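Putative monooxygenase (Fusobacterium nucleatum subsp. nucleatum, PDB 3MCS) is a putative monooxygenase of the antibiotic biosynthesis monooxygenase family, a function inferred only from that family. Local coordinates at residues A[8-13]-A[55-60]; A[111-116]-A[165-170]. All blocks are in the same frame, centred on the assembly; numbering follows the deposited sequence.

Interaction 1. Residues A[8-13]-A[55-60]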
loop_
_atom_site.group_PDB
_atom_site.type_symbol
_atom_site.label_atom_id
_atom_site.label_comp_id
_atom_site.label_asym_id
_atom_site.label_seq_id
_atom_site.Cartn_x
_atom_site.Cartn_y
_atom_site.Cartn_z
ATOM N N LEU A 8 2.802 8.079 -4.421
ATOM C CA LEU A 8 2.533 6.757 -3.858
ATOM C C LEU A 8 3.019 5.686 -4.835
ATOM O O LEU A 8 2.454 5.541 -5.954
ATOM C CB LEU A 8 1.043 6.578 -3.641
ATOM C CG LEU A 8 0.575 5.217 -3.112
ATOM C CD1 LEU A 8 1.279 4.881 -1.826
ATOM C CD2 LEU A 8 -0.928 5.232 -2.900
ATOM N N ASN A 9 4.067 4.969 -4.413
ATOM C CA ASN A 9 4.683 3.906 -5.191
ATOM C C ASN A 9 4.635 2.600 -4.393
ATOM O O ASN A 9 4.903 2.594 -3.195
ATOM C CB ASN A 9 6.136 4.263 -5.526
ATOM C CG ASN A 9 6.257 5.463 -6.457
ATOM O OD1 ASN A 9 5.321 5.797 -7.212
ATOM N ND2 ASN A 9 7.432 6.109 -6.431
ATOM N N VAL A 10 4.273 1.509 -5.057
ATOM C CA VAL A 10 4.200 0.199 -4.438
ATOM C C VAL A 10 5.182 -0.686 -5.164
ATOM O O VAL A 10 5.001 -0.963 -6.336
ATOM C CB VAL A 10 2.813 -0.397 -4.559
ATOM C CG1 VAL A 10 2.810 -1.800 -4.030
ATOM C CG2 VAL A 10 1.799 0.458 -3.818
ATOM N N TYR A 11 6.240 -1.091 -4.474
ATOM C CA TYR A 11 7.291 -1.931 -5.041
ATOM C C TYR A 11 7.132 -3.387 -4.606
ATOM O O TYR A 11 6.880 -3.647 -3.436
ATOM C CB TYR A 11 8.645 -1.446 -4.557
ATOM C CG TYR A 11 8.910 -0.017 -4.895
ATOM C CD1 TYR A 11 9.419 0.334 -6.134
ATOM C CD2 TYR A 11 8.673 0.999 -3.967
ATOM C CE1 TYR A 11 9.665 1.662 -6.456
ATOM C CE2 TYR A 11 8.925 2.325 -4.283
ATOM C CZ TYR A 11 9.413 2.643 -5.528
ATOM O OH TYR A 11 9.651 3.946 -5.862
ATOM N N ASP A 12 7.285 -4.335 -5.521
ATOM C CA ASP A 12 7.242 -5.745 -5.131
ATOM C C ASP A 12 8.317 -6.592 -5.813
ATOM O O ASP A 12 8.773 -6.270 -6.906
ATOM C CB ASP A 12 5.850 -6.321 -5.375
ATOM C CG ASP A 12 5.589 -6.691 -6.811
ATOM O OD1 ASP A 12 6.044 -7.775 -7.268
ATOM O OD2 ASP A 12 4.863 -5.926 -7.459
ATOM N N PHE A 13 8.753 -7.654 -5.165
ATOM C CA PHE A 13 9.731 -8.546 -5.789
ATOM C C PHE A 13 9.787 -9.870 -5.069
ATOM O O PHE A 13 9.439 -9.959 -3.883
ATOM C CB PHE A 13 11.133 -7.939 -5.847
ATOM C CG PHE A 13 11.766 -7.694 -4.511
ATOM C CD1 PHE A 13 12.510 -8.671 -3.897
ATOM C CD2 PHE A 13 11.665 -6.461 -3.899
ATOM C CE1 PHE A 13 13.113 -8.435 -2.670
ATOM C CE2 PHE A 13 12.269 -6.224 -2.681
ATOM C CZ PHE A 13 12.986 -7.214 -2.070
ATOM N N THR A 55 7.014 -13.114 -1.621
ATOM C CA THR A 55 7.070 -11.839 -2.337
ATOM C C THR A 55 7.148 -10.649 -1.383
ATOM O O THR A 55 6.368 -10.550 -0.444
ATOM C CB THR A 55 5.816 -11.625 -3.225
ATOM O OG1 THR A 55 5.741 -12.636 -4.233
ATOM C CG2 THR A 55 5.849 -10.252 -3.892
ATOM N N SER A 56 8.077 -9.743 -1.622
ATOM C CA SER A 56 8.174 -8.523 -0.828
ATOM C C SER A 56 7.259 -7.420 -1.370
ATOM O O SER A 56 7.174 -7.214 -2.572
ATOM C CB SER A 56 9.603 -8.000 -0.870
ATOM O OG SER A 56 9.699 -6.673 -0.363
ATOM N N TYR A 57 6.548 -6.720 -0.494
ATOM C CA TYR A 57 5.793 -5.526 -0.918
ATOM C C TYR A 57 6.239 -4.409 -0.030
ATOM O O TYR A 57 6.387 -4.600 1.164
ATOM C CB TYR A 57 4.290 -5.648 -0.752
ATOM C CG TYR A 57 3.586 -6.516 -1.741
ATOM C CD1 TYR A 57 3.415 -7.882 -1.499
ATOM C CD2 TYR A 57 3.037 -5.977 -2.897
ATOM C CE1 TYR A 57 2.749 -8.694 -2.407
ATOM C CE2 TYR A 57 2.368 -6.783 -3.811
ATOM C CZ TYR A 57 2.229 -8.139 -3.560
ATOM O OH TYR A 57 1.569 -8.938 -4.450
ATOM N N ILE A 58 6.469 -3.248 -0.617
ATOM C CA ILE A 58 6.832 -2.071 0.143
ATOM C C ILE A 58 6.018 -0.936 -0.454
ATOM O O ILE A 58 6.140 -0.642 -1.627
ATOM C CB ILE A 58 8.347 -1.751 0.075
ATOM C CG1 ILE A 58 9.193 -2.960 0.453
ATOM C CG2 ILE A 58 8.691 -0.627 1.003
ATOM C CD1 ILE A 58 10.706 -2.684 0.446
ATOM N N VAL A 59 5.133 -0.366 0.354
ATOM C CA VAL A 59 4.327 0.777 -0.023
ATOM C C VAL A 59 5.082 1.995 0.496
ATOM O O VAL A 59 5.386 2.058 1.665
ATOM C CB VAL A 59 2.935 0.694 0.602
ATOM C CG1 VAL A 59 2.083 1.911 0.234
ATOM C CG2 VAL A 59 2.268 -0.593 0.165
ATOM N N GLU A 60 5.407 2.930 -0.390
ATOM C CA GLU A 60 6.176 4.116 -0.054
ATOM C C GLU A 60 5.368 5.341 -0.473
ATOM O O GLU A 60 4.888 5.397 -1.596
ATOM C CB GLU A 60 7.531 4.107 -0.772
ATOM C CG GLU A 60 8.489 2.947 -0.411
ATOM C CD GLU A 60 9.921 3.054 -1.072
ATOM O OE1 GLU A 60 10.268 4.007 -1.790
ATOM O OE2 GLU A 60 10.740 2.166 -0.869
HETATM O O HOH W 1 9.743 -4.340 -2.736
#

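Interaction 2. Residues A[111-116]-A[165-170]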
loop_
_atom_site.group_PDB
_atom_site.type_symbol
_atom_site.label_atom_id
_atom_site.label_comp_id
_atom_site.label_asym_id
_atom_site.label_seq_id
_atom_site.Cartn_x
_atom_site.Cartn_y
_atom_site.Cartn_z
ATOM N N ASP A 111 1.802 -7.278 17.253
ATOM C CA ASP A 111 1.553 -8.597 16.682
ATOM C C ASP A 111 0.206 -8.697 15.950
ATOM O O ASP A 111 0.051 -9.516 15.059
ATOM C CB ASP A 111 1.633 -9.664 17.777
ATOM C CG ASP A 111 3.046 -9.800 18.403
ATOM O OD1 ASP A 111 4.058 -9.850 17.664
ATOM O OD2 ASP A 111 3.136 -9.904 19.647
ATOM N N ASN A 112 -0.752 -7.853 16.308
ATOM C CA ASN A 112 -2.073 -7.860 15.681
ATOM C C ASN A 112 -2.281 -6.993 14.432
ATOM O O ASN A 112 -3.336 -7.093 13.802
ATOM C CB ASN A 112 -3.134 -7.460 16.721
ATOM C CG ASN A 112 -3.505 -8.605 17.662
ATOM O OD1 ASN A 112 -2.765 -9.577 17.808
ATOM N ND2 ASN A 112 -4.666 -8.493 18.297
ATOM N N THR A 113 -1.312 -6.145 14.074
ATOM C CA THR A 113 -1.455 -5.274 12.903
ATOM C C THR A 113 -1.703 -6.146 11.647
ATOM O O THR A 113 -0.994 -7.111 11.406
ATOM C CB THR A 113 -0.224 -4.361 12.703
ATOM O OG1 THR A 113 0.155 -3.762 13.942
ATOM C CG2 THR A 113 -0.511 -3.259 11.716
ATOM N N PHE A 114 -2.723 -5.799 10.865
ATOM C CA PHE A 114 -3.139 -6.583 9.710
ATOM C C PHE A 114 -3.241 -5.714 8.453
ATOM O O PHE A 114 -4.036 -4.781 8.411
ATOM C CB PHE A 114 -4.483 -7.204 10.033
ATOM C CG PHE A 114 -4.962 -8.214 9.035
ATOM C CD1 PHE A 114 -4.579 -9.546 9.141
ATOM C CD2 PHE A 114 -5.839 -7.846 8.020
ATOM C CE1 PHE A 114 -5.048 -10.486 8.234
ATOM C CE2 PHE A 114 -6.300 -8.768 7.113
ATOM C CZ PHE A 114 -5.910 -10.092 7.220
ATOM N N ALA A 115 -2.452 -6.058 7.436
ATOM C CA ALA A 115 -2.384 -5.319 6.198
ATOM C C ALA A 115 -2.910 -6.137 5.011
ATOM O O ALA A 115 -2.700 -7.344 4.946
ATOM C CB ALA A 115 -0.951 -4.912 5.957
ATOM N N VAL A 116 -3.589 -5.461 4.079
ATOM C CA VAL A 116 -4.149 -6.084 2.878
ATOM C C VAL A 116 -3.878 -5.204 1.681
ATOM O O VAL A 116 -3.884 -3.981 1.819
ATOM C CB VAL A 116 -5.651 -6.231 2.972
ATOM C CG1 VAL A 116 -6.155 -7.039 1.815
ATOM C CG2 VAL A 116 -6.028 -6.913 4.272
ATOM N N PHE A 165 -4.495 -0.128 -0.600
ATOM C CA PHE A 165 -3.687 -0.594 0.520
ATOM C C PHE A 165 -4.391 -0.171 1.774
ATOM O O PHE A 165 -4.775 0.981 1.897
ATOM C CB PHE A 165 -2.303 0.017 0.509
ATOM C CG PHE A 165 -1.414 -0.474 1.628
ATOM C CD1 PHE A 165 -1.040 -1.817 1.695
ATOM C CD2 PHE A 165 -0.917 0.403 2.588
ATOM C CE1 PHE A 165 -0.209 -2.281 2.701
ATOM C CE2 PHE A 165 -0.069 -0.053 3.604
ATOM C CZ PHE A 165 0.275 -1.402 3.668
ATOM N N GLU A 166 -4.560 -1.092 2.707
ATOM C CA GLU A 166 -5.271 -0.791 3.939
ATOM C C GLU A 166 -4.698 -1.544 5.127
ATOM O O GLU A 166 -4.354 -2.702 5.018
ATOM C CB GLU A 166 -6.776 -1.063 3.760
ATOM C CG GLU A 166 -7.112 -2.389 3.101
ATOM C CD GLU A 166 -8.603 -2.554 2.789
ATOM O OE1 GLU A 166 -9.434 -1.711 3.222
ATOM O OE2 GLU A 166 -8.935 -3.551 2.097
ATOM N N VAL A 167 -4.580 -0.849 6.256
ATOM C CA VAL A 167 -4.054 -1.423 7.478
ATOM C C VAL A 167 -5.128 -1.339 8.563
ATOM O O VAL A 167 -5.809 -0.338 8.649
ATOM C CB VAL A 167 -2.781 -0.699 7.898
ATOM C CG1 VAL A 167 -2.238 -1.282 9.170
ATOM C CG2 VAL A 167 -1.729 -0.779 6.763
ATOM N N TYR A 168 -5.281 -2.412 9.353
ATOM C CA TYR A 168 -6.265 -2.530 10.433
ATOM C C TYR A 168 -5.579 -2.836 11.768
ATOM O O TYR A 168 -4.463 -3.375 11.794
ATOM C CB TYR A 168 -7.287 -3.618 10.099
ATOM C CG TYR A 168 -8.125 -3.313 8.874
ATOM C CD1 TYR A 168 -7.650 -3.578 7.603
ATOM C CD2 TYR A 168 -9.393 -2.749 8.987
ATOM C CE1 TYR A 168 -8.381 -3.275 6.477
ATOM C CE2 TYR A 168 -10.153 -2.447 7.850
ATOM C CZ TYR A 168 -9.630 -2.711 6.594
ATOM O OH TYR A 168 -10.371 -2.433 5.452
ATOM N N LYS A 169 -6.232 -2.498 12.881
ATOM C CA LYS A 169 -5.603 -2.702 14.208
ATOM C C LYS A 169 -5.440 -4.198 14.511
ATOM O O LYS A 169 -4.459 -4.615 15.172
ATOM C CB LYS A 169 -6.349 -1.967 15.351
ATOM C CG LYS A 169 -7.564 -2.680 15.937
ATOM C CD LYS A 169 -8.305 -1.865 17.015
ATOM C CE LYS A 169 -9.555 -2.647 17.481
ATOM N NZ LYS A 169 -10.502 -1.866 18.294
ATOM N N ASP A 170 -6.400 -4.988 14.021
ATOM C CA ASP A 170 -6.406 -6.429 14.212
ATOM C C ASP A 170 -7.261 -7.116 13.158
ATOM O O ASP A 170 -8.079 -6.494 12.468
ATOM C CB ASP A 170 -6.849 -6.806 15.636
ATOM C CG ASP A 170 -8.217 -6.280 15.995
ATOM O OD1 ASP A 170 -9.037 -6.034 15.083
ATOM O OD2 ASP A 170 -8.488 -6.130 17.202
#

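Interaction 1. Residues A[8-13]-A[55-60]
Tyr11 O accepts Ile58 N at 2.9 Å, in the carbonyl plane. A water adds a weak bond, and Tyr57 CA leans on the same oxygen with its C-H. The water also makes a weak bond to Ser56 OG. This is the antiparallel pairing of the first and third strands of a ferredoxin-like βαββαβ unit. Asn9–Glu60, Tyr11–Ile58 and Phe13–Ser56 are the hydrogen-bonded pairs. Val10–Val59 and Asp12–Tyr57 are the non-hydrogen-bonded ones.

On the Val10 face, Val10 and Val59 lie side by side with their CG2 methyls 4.1 Å apart. Leu8 CD1 reaches Val59 CG1 at 3.7 Å. Asp12 CB sits over one face of the Tyr57 ring, a CH-pi contact, while Val10 CG1 approaches that ring at its edge.

The Tyr11 face turns to helices 20-37 and 65-73. Tyr11 and Glu60 cross there at about a right angle, ring and carboxylate 57° apart. Tyr11 CE2 lies 3.3 Å from Glu60 OE1, which stands obliquely to the ring. Tyr30 OH and Tyr62 OH bond OE2 and OE1 of Glu60 and fix its buried carboxylate. The Phe13 ring turns back over Ser56, because CG stands between the backbone N and carbonyl carbon (chi1 65°). Ser56 CB lies 3.7 Å from the ring centroid, over the face.

Interaction 2. Residues A[111-116]-A[165-170]
Thr113 lays its methyl against Val167, with Thr113 CG2 3.7 Å from Val167 CG1 and the two side chains meeting at a slant. The Thr113 hydroxyl stands beside the backbone N (chi1 -46°), which leaves CG2 beside the carbonyl carbon, where it reaches Val167. OG1 itself bonds Asn110 N.

Beyond Thr113 the strands pair antiparallel. Phe114 and Tyr168 form a hydrogen-bonded pair: Phe114 N gives to Tyr168 O at 3.1 Å, and Tyr168 N returns to Phe114 O at 2.8 Å. Both donors are tilted from the carbonyl planes. Val116 and Glu166 form the next such pair. Ala115 and Val167 form the non-hydrogen-bonded pair between them, and Ala115 CB also meets Phe165 CE1 at 4.3 Å.

The Phe114 face looks onto helix 171-178. Tyr174 meets the rings of Phe114 and Tyr168, the latter edge-to-face. Tyr168 OH donates to Glu166 OE1 at 2.5 Å, arriving from above the carboxylate plane. The bond holds the two side chains together along one strand. A bound acetate, probably from the crystallisation liquor, lies about 5 Å from the Glu166 side chain.

Where the strands give way to loop, Asn112 and Asp170 run side by side, with Asn112 ND2 3.8 Å from Asp170 CB. Asn112 O receives the C-H of Asp170 CA at 3.2 Å. Asp170 is the N-cap of helix 171-178, and its OD1 bonds Ser173 OG. Such a first-to-third strand pair leading into the second helix is characteristic of the ferredoxin-like fold of the dimeric α+β barrel clan.

Interaction 1 closes before interaction 2 opens, and each falls in its own antibiotic biosynthesis monooxygenase range. Both join the first and third strands of a βαββαβ unit, so the second half of the chain appears to repeat the fold of the first. Their centres lie about 16 Å apart. One antiparallel sheet carries both: strand 41-49 pairs with 194-209, and 91-104 with 147-155, which couples the two halves. The contacts meet where Val59 CG2 packs on Phe165 CD1 at 3.8 Å. The helices named in each contact lie on the other face of its strands. A single chain thus appears to build the barrel that relatives assemble from two subunits.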